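Local coordinates for CRISPR-associated protein, Cse2 family (Meiothermus ruber, PDB 3WA8) that probably binds the G-rich sequence of crRNA and helps stabilise the R-loop, as the Cse2 (CasB) subunit of a type I-E CRISPR system, at residues E7-R10 / E11-F14; L141-R144 / L145-V149; V179-K182 / W183-F187. All blocks are in the same frame, centred on the assembly; numbering follows the deposited sequence.

Interaction 1. Residues E7-R10 / E11-F14; sequences EVSR and EQAF
Q12 reaches back over the turn that starts helix 10-21 and touches V8 and S9 with nearly every atom of its side chain. Its CB lies 3.6 Å from V8 CG1, on the side of the turn where the valine crosses it at a slant. CG, held beside Q12's own backbone N (chi1 -74°), comes 3.4 Å from S9 OG. From there the chain runs extended (chi2 -177°), CD passing S9 and carrying the amide back toward the residues ahead of the helix. At the tip, OE1 sits 3.3 Å from V8 CA and accepts a weak hydrogen bond from S9 N (3.4 Å to Q12 OE1).

This bond is half of a capping box. S9 is the N-cap, and its OG accepts from Q12 N in return, a long and weak bond of 3.3 Å but a fairly straight one, with 166° at the hydrogen. Replacing Q12 by alanine removes the amide, which would probably leave S9 N without its side-chain acceptor and strip V8 of all but the CB contact to its CG1. Regular helical bonding begins alongside, A13 N donating to S9 O (2.9 Å) and F14 N to R10 O. Beyond the cap, E11 and F14 lean on L166 of helix 162-170, and the F14 ring meets those of Y65 and F48 edge-to-face.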
loop_
_atom_site.group_PDB
_atom_site.type_symbol
_atom_site.label_atom_id
_atom_site.label_comp_id
_atom_site.label_asym_id
_atom_site.label_seq_id
_atom_site.Cartn_x
_atom_site.Cartn_y
_atom_site.Cartn_z
ATOM N N GLU A 7 -4.873 -3.788 -20.281
ATOM C CA GLU A 7 -3.518 -3.195 -20.089
ATOM C C GLU A 7 -3.413 -2.503 -18.726
ATOM O O GLU A 7 -3.647 -3.116 -17.673
ATOM C CB GLU A 7 -3.147 -2.191 -21.211
ATOM C CG GLU A 7 -4.149 -2.009 -22.350
ATOM C CD GLU A 7 -4.223 -3.207 -23.277
ATOM O OE1 GLU A 7 -4.308 -4.347 -22.768
ATOM O OE2 GLU A 7 -4.217 -3.011 -24.515
ATOM N N VAL A 8 -3.074 -1.214 -18.763
ATOM C CA VAL A 8 -2.688 -0.454 -17.574
ATOM C C VAL A 8 -3.917 0.052 -16.824
ATOM O O VAL A 8 -4.554 1.027 -17.243
ATOM C CB VAL A 8 -1.781 0.768 -17.936
ATOM C CG1 VAL A 8 -0.751 1.001 -16.850
ATOM C CG2 VAL A 8 -1.096 0.576 -19.300
ATOM N N SER A 9 -4.243 -0.611 -15.720
ATOM C CA SER A 9 -5.264 -0.110 -14.804
ATOM C C SER A 9 -5.007 1.345 -14.348
ATOM O O SER A 9 -3.912 1.891 -14.498
ATOM C CB SER A 9 -5.380 -1.024 -13.585
ATOM O OG SER A 9 -4.297 -0.849 -12.695
ATOM N N ARG A 10 -6.028 1.967 -13.781
ATOM C CA ARG A 10 -5.926 3.347 -13.359
ATOM C C ARG A 10 -4.936 3.543 -12.207
ATOM O O ARG A 10 -4.282 4.575 -12.120
ATOM C CB ARG A 10 -7.314 3.871 -13.002
ATOM C CG ARG A 10 -7.371 5.319 -12.594
ATOM C CD ARG A 10 -8.661 5.568 -11.842
ATOM N NE ARG A 10 -9.784 5.874 -12.729
ATOM C CZ ARG A 10 -11.065 5.673 -12.416
ATOM N NH1 ARG A 10 -11.395 5.134 -11.242
ATOM N NH2 ARG A 10 -12.019 5.993 -13.286
ATOM N N GLU A 11 -4.818 2.559 -11.325
ATOM C CA GLU A 11 -3.871 2.682 -10.220
ATOM C C GLU A 11 -2.437 2.466 -10.689
ATOM O O GLU A 11 -1.509 3.134 -10.197
ATOM C CB GLU A 11 -4.195 1.732 -9.074
ATOM C CG GLU A 11 -5.529 1.960 -8.444
ATOM C CD GLU A 11 -6.642 1.274 -9.189
ATOM O OE1 GLU A 11 -6.328 0.406 -10.027
ATOM O OE2 GLU A 11 -7.826 1.606 -8.939
ATOM N N GLN A 12 -2.243 1.533 -11.618
ATOM C CA GLN A 12 -0.959 1.420 -12.288
ATOM C C GLN A 12 -0.623 2.749 -12.940
ATOM O O GLN A 12 0.432 3.295 -12.707
ATOM C CB GLN A 12 -0.956 0.314 -13.352
ATOM C CG GLN A 12 -0.910 -1.079 -12.788
ATOM C CD GLN A 12 -0.830 -2.162 -13.846
ATOM O OE1 GLN A 12 -1.262 -2.008 -15.013
ATOM N NE2 GLN A 12 -0.269 -3.284 -13.437
ATOM N N ALA A 13 -1.527 3.279 -13.746
ATOM C CA ALA A 13 -1.247 4.514 -14.439
ATOM C C ALA A 13 -0.845 5.578 -13.429
ATOM O O ALA A 13 0.054 6.380 -13.681
ATOM C CB ALA A 13 -2.439 4.957 -15.221
ATOM N N PHE A 14 -1.488 5.569 -12.272
ATOM C CA PHE A 14 -1.243 6.603 -11.317
ATOM C C PHE A 14 0.191 6.523 -10.808
ATOM O O PHE A 14 0.918 7.533 -10.763
ATOM C CB PHE A 14 -2.245 6.500 -10.173
ATOM C CG PHE A 14 -1.992 7.473 -9.057
ATOM C CD1 PHE A 14 -2.139 8.854 -9.266
ATOM C CD2 PHE A 14 -1.592 7.015 -7.800
ATOM C CE1 PHE A 14 -1.890 9.765 -8.226
ATOM C CE2 PHE A 14 -1.357 7.907 -6.768
ATOM C CZ PHE A 14 -1.505 9.290 -6.977
#

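Interaction 2. Residues L141-R144 / L145-V149; sequences LPYR and LRQMV
The phenol ring of Y143 and the carboxamide of Q147 meet one helical turn apart, their planes inclined by 30°. Over one face of the ring, displaced toward its rim, lies Q147 CG, 4.2 Å above the plane. The amide itself continues past the hydroxyl end: Q147 CD is 4.1 Å from Y143 CE2, and NE2 approaches the ring obliquely, 4.0 Å from CZ. Although Q147 NE2 comes within 3.4 Å of Y143 OH, the angle is too poor for a hydrogen bond, and the pair is held by van der Waals contact. Y143 carries CG anti to its backbone N (chi1 178°), whereas the glutamine has CG beside its own N and then runs extended; the two chains therefore cross at a slant on the outer side of the helix.

Beneath them the backbone follows the i to i+4 pattern of an alpha-helix in its first two turns. L145 N donates to L141 O at 2.9 Å, and Q147 N and M148 N bond to the carbonyls of Y143 and R144. The carbonyl of Y143 takes a second, weak bond from R146 N.

On the buried side the L141 and L145 side chains run alongside each other, with L141 CD1 4.1 Å from L145 CB. R144 extends its chain so that NH1 hydrogen-bonds to A132 O.

Helix 141-154 is thus wedged into the all-helical body: L145 packs on L67 and L71 of helix 59-72, and M148 on I113 and L116 of helix 109-119, while L141 and R144 both touch L133 of helix 124-135.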
loop_
_atom_site.group_PDB
_atom_site.type_symbol
_atom_site.label_atom_id
_atom_site.label_comp_id
_atom_site.label_asym_id
_atom_site.label_seq_id
_atom_site.Cartn_x
_atom_site.Cartn_y
_atom_site.Cartn_z
ATOM N N LEU A 141 -7.471 3.441 9.507
ATOM C CA LEU A 141 -6.625 2.818 8.521
ATOM C C LEU A 141 -5.384 3.636 8.145
ATOM O O LEU A 141 -4.274 3.113 8.165
ATOM C CB LEU A 141 -7.434 2.431 7.300
ATOM C CG LEU A 141 -6.648 1.804 6.146
ATOM C CD1 LEU A 141 -5.823 0.595 6.577
ATOM C CD2 LEU A 141 -7.637 1.433 5.050
ATOM N N PRO A 142 -5.556 4.927 7.817
ATOM C CA PRO A 142 -4.355 5.583 7.324
ATOM C C PRO A 142 -3.246 5.471 8.355
ATOM O O PRO A 142 -2.102 5.239 8.012
ATOM C CB PRO A 142 -4.802 7.038 7.146
ATOM C CG PRO A 142 -6.255 6.942 6.930
ATOM C CD PRO A 142 -6.700 5.856 7.847
ATOM N N TYR A 143 -3.589 5.594 9.622
ATOM C CA TYR A 143 -2.567 5.508 10.642
ATOM C C TYR A 143 -1.920 4.104 10.758
ATOM O O TYR A 143 -0.694 3.969 10.787
ATOM C CB TYR A 143 -3.142 5.963 11.970
ATOM C CG TYR A 143 -2.152 5.854 13.093
ATOM C CD1 TYR A 143 -1.132 6.809 13.245
ATOM C CD2 TYR A 143 -2.227 4.794 14.013
ATOM C CE1 TYR A 143 -0.206 6.719 14.305
ATOM C CE2 TYR A 143 -1.310 4.683 15.071
ATOM C CZ TYR A 143 -0.303 5.650 15.212
ATOM O OH TYR A 143 0.601 5.547 16.258
ATOM N N ARG A 144 -2.735 3.061 10.805
ATOM C CA ARG A 144 -2.169 1.753 10.993
ATOM C C ARG A 144 -1.369 1.287 9.795
ATOM O O ARG A 144 -0.325 0.644 9.938
ATOM C CB ARG A 144 -3.243 0.772 11.347
ATOM C CG ARG A 144 -3.825 1.061 12.694
ATOM C CD ARG A 144 -4.995 0.171 12.968
ATOM N NE ARG A 144 -5.765 0.707 14.074
ATOM C CZ ARG A 144 -6.784 0.089 14.657
ATOM N NH1 ARG A 144 -7.159 -1.111 14.225
ATOM N NH2 ARG A 144 -7.418 0.682 15.667
ATOM N N LEU A 145 -1.835 1.648 8.609
ATOM C CA LEU A 145 -1.121 1.292 7.384
ATOM C C LEU A 145 0.245 1.962 7.339
ATOM O O LEU A 145 1.234 1.390 6.854
ATOM C CB LEU A 145 -1.930 1.719 6.180
ATOM C CG LEU A 145 -1.272 1.401 4.862
ATOM C CD1 LEU A 145 -1.364 -0.085 4.734
ATOM C CD2 LEU A 145 -1.982 2.084 3.731
ATOM N N ARG A 146 0.301 3.171 7.874
ATOM C CA ARG A 146 1.496 3.963 7.793
ATOM C C ARG A 146 2.512 3.342 8.696
ATOM O O ARG A 146 3.675 3.235 8.331
ATOM C CB ARG A 146 1.184 5.369 8.235
ATOM C CG ARG A 146 2.214 6.389 7.934
ATOM C CD ARG A 146 1.523 7.704 8.135
ATOM N NE ARG A 146 2.418 8.783 8.550
ATOM C CZ ARG A 146 2.018 9.777 9.338
ATOM N NH1 ARG A 146 0.771 9.788 9.816
ATOM N NH2 ARG A 146 2.858 10.751 9.662
ATOM N N GLN A 147 2.082 2.901 9.869
ATOM C CA GLN A 147 2.986 2.195 10.772
ATOM C C GLN A 147 3.502 0.885 10.158
ATOM O O GLN A 147 4.678 0.544 10.322
ATOM C CB GLN A 147 2.282 1.875 12.070
ATOM C CG GLN A 147 2.263 2.943 13.110
ATOM C CD GLN A 147 1.938 2.321 14.478
ATOM O OE1 GLN A 147 1.193 1.309 14.560
ATOM N NE2 GLN A 147 2.532 2.885 15.559
ATOM N N MET A 148 2.626 0.151 9.470
ATOM C CA MET A 148 2.975 -1.170 8.965
ATOM C C MET A 148 3.974 -1.081 7.811
ATOM O O MET A 148 5.004 -1.797 7.820
ATOM C CB MET A 148 1.736 -1.953 8.534
ATOM C CG MET A 148 2.057 -3.360 8.073
ATOM S SD MET A 148 2.748 -4.383 9.403
ATOM C CE MET A 148 1.264 -5.255 9.865
ATOM N N VAL A 149 3.663 -0.205 6.841
ATOM C CA VAL A 149 4.586 0.164 5.767
ATOM C C VAL A 149 5.945 0.539 6.339
ATOM O O VAL A 149 6.984 0.058 5.885
ATOM C CB VAL A 149 4.049 1.338 4.930
ATOM C CG1 VAL A 149 5.081 1.857 3.994
ATOM C CG2 VAL A 149 2.856 0.892 4.126
#

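Interaction 3. Residues V179-K182 / W183-F187; sequences VQQK and WARAF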
loop_
_atom_site.group_PDB
_atom_site.type_symbol
_atom_site.label_atom_id
_atom_site.label_comp_id
_atom_site.label_asym_id
_atom_site.label_seq_id
_atom_site.Cartn_x
_atom_site.Cartn_y
_atom_site.Cartn_z
ATOM N N VAL A 179 -11.215 -7.329 0.464
ATOM C CA VAL A 179 -9.796 -7.006 0.585
ATOM C C VAL A 179 -9.187 -7.652 1.840
ATOM O O VAL A 179 -8.104 -8.266 1.795
ATOM C CB VAL A 179 -9.532 -5.477 0.631
ATOM C CG1 VAL A 179 -8.033 -5.189 0.789
ATOM C CG2 VAL A 179 -10.116 -4.820 -0.601
ATOM N N GLN A 180 -9.892 -7.506 2.957
ATOM C CA GLN A 180 -9.384 -7.960 4.225
ATOM C C GLN A 180 -9.330 -9.467 4.187
ATOM O O GLN A 180 -8.335 -10.062 4.607
ATOM C CB GLN A 180 -10.245 -7.447 5.364
ATOM C CG GLN A 180 -10.208 -5.912 5.515
ATOM C CD GLN A 180 -11.322 -5.181 4.766
ATOM O OE1 GLN A 180 -11.950 -5.708 3.824
ATOM N NE2 GLN A 180 -11.567 -3.950 5.183
ATOM N N GLN A 181 -10.366 -10.087 3.635
ATOM C CA GLN A 181 -10.309 -11.521 3.389
ATOM C C GLN A 181 -9.056 -11.841 2.590
ATOM O O GLN A 181 -8.326 -12.785 2.924
ATOM C CB GLN A 181 -11.499 -12.004 2.574
ATOM C CG GLN A 181 -12.773 -12.016 3.288
ATOM C CD GLN A 181 -13.873 -12.561 2.441
ATOM O OE1 GLN A 181 -13.807 -13.683 1.948
ATOM N NE2 GLN A 181 -14.913 -11.783 2.285
ATOM N N LYS A 182 -8.824 -11.058 1.531
ATOM C CA LYS A 182 -7.817 -11.389 0.531
ATOM C C LYS A 182 -6.462 -11.307 1.182
ATOM O O LYS A 182 -5.640 -12.206 1.036
ATOM C CB LYS A 182 -7.881 -10.407 -0.634
ATOM C CG LYS A 182 -7.146 -10.858 -1.900
ATOM C CD LYS A 182 -6.627 -9.668 -2.698
ATOM C CE LYS A 182 -7.739 -8.777 -3.292
ATOM N NZ LYS A 182 -7.216 -7.432 -3.693
ATOM N N TRP A 183 -6.245 -10.223 1.920
ATOM C CA TRP A 183 -4.999 -10.041 2.620
ATOM C C TRP A 183 -4.750 -11.184 3.578
ATOM O O TRP A 183 -3.670 -11.760 3.570
ATOM C CB TRP A 183 -5.008 -8.719 3.352
ATOM C CG TRP A 183 -4.791 -7.577 2.443
ATOM C CD1 TRP A 183 -4.926 -7.569 1.081
ATOM C CD2 TRP A 183 -4.432 -6.252 2.812
ATOM N NE1 TRP A 183 -4.662 -6.323 0.578
ATOM C CE2 TRP A 183 -4.369 -5.488 1.616
ATOM C CE3 TRP A 183 -4.178 -5.622 4.036
ATOM C CZ2 TRP A 183 -4.048 -4.138 1.606
ATOM C CZ3 TRP A 183 -3.854 -4.264 4.029
ATOM C CH2 TRP A 183 -3.789 -3.540 2.814
ATOM N N ALA A 184 -5.753 -11.536 4.376
ATOM C CA ALA A 184 -5.571 -12.549 5.386
ATOM C C ALA A 184 -5.105 -13.853 4.748
ATOM O O ALA A 184 -4.220 -14.564 5.274
ATOM C CB ALA A 184 -6.860 -12.765 6.154
ATOM N N ARG A 185 -5.693 -14.162 3.598
ATOM C CA ARG A 185 -5.412 -15.428 2.946
ATOM C C ARG A 185 -4.023 -15.381 2.404
ATOM O O ARG A 185 -3.331 -16.376 2.447
ATOM C CB ARG A 185 -6.411 -15.745 1.838
ATOM C CG ARG A 185 -7.826 -15.811 2.327
ATOM C CD ARG A 185 -8.758 -16.260 1.266
ATOM N NE ARG A 185 -10.088 -16.141 1.809
ATOM C CZ ARG A 185 -11.131 -16.847 1.414
ATOM N NH1 ARG A 185 -11.012 -17.732 0.433
ATOM N NH2 ARG A 185 -12.297 -16.667 2.021
ATOM N N ALA A 186 -3.602 -14.219 1.925
ATOM C CA ALA A 186 -2.263 -14.086 1.389
ATOM C C ALA A 186 -1.290 -14.319 2.510
ATOM O O ALA A 186 -0.366 -15.100 2.363
ATOM C CB ALA A 186 -2.057 -12.730 0.779
ATOM N N PHE A 187 -1.509 -13.665 3.642
ATOM C CA PHE A 187 -0.624 -13.814 4.782
ATOM C C PHE A 187 -0.459 -15.283 5.171
ATOM O O PHE A 187 0.659 -15.806 5.210
ATOM C CB PHE A 187 -1.168 -13.033 5.966
ATOM C CG PHE A 187 -0.301 -13.099 7.196
ATOM C CD1 PHE A 187 0.667 -12.117 7.434
ATOM C CD2 PHE A 187 -0.463 -14.117 8.123
ATOM C CE1 PHE A 187 1.488 -12.158 8.562
ATOM C CE2 PHE A 187 0.358 -14.162 9.269
ATOM C CZ PHE A 187 1.339 -13.184 9.484
#
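Segments 179-182 and 183-187 form consecutive turns of one alpha-helix, the long C-terminal helix 178-197 of this all-helical Cse2 protein. Four i to i+4 bonds join them. W183 N bonds to V179 O at 2.7 Å; A184 N, R185 N and A186 N bind the carbonyls of Q180, Q181 and K182, each with a donor-acceptor separation of 3.0 Å.

The V179 side chain and the W183 indole project together from successive turns. With its chi1 at 179°, the valine swings CG1 opposite the backbone N, and that methyl comes over one face of the indole, off toward its rim. It forms a CH-pi contact with the five-membered ring, V179 CG1 standing 3.8 Å from the W183 ring centroid and 21° off its normal. W172 meets the indole edge-to-face, and W183 NE1 hydrogen-bonds to D168, whose carboxylate also receives a salt bridge from K182 NZ. One aspartate thus holds both the tryptophan's N-H and the lysine's ammonium, and the carboxylate probably eases the closeness of the lysine to the like-charged R167.

On the outer side Q181 and R185 run alongside each other, amide and guanidinium planes 44° apart. The glutamine NE2 is bonded to R176 O. Its other terminal atom, Q181 OE1, lies 3.3 Å from R185 NH2, approaching the guanidinium obliquely.

In the fold
The three contacts follow one another along the chain and mark three helices of an all-helical protein: the N-terminal start of helix 10-21, the first turns of helix 141-154, and the early turns of the C-terminal helix 178-197. Interactions 1 and 2 lie on opposite sides of the chain's centre, their own centres 23 Å apart; interactions 2 and 3 are nearer, 16 Å between centres and about 5 Å between nearest atoms, without touching. Shared neighbours connect them. Helix 162-170 packs against interaction 1 and supplies D168 to interaction 3, while helices 109-119 and 124-135 take side chains from both interactions 2 and 3, tying separate parts of the chain into one compact body.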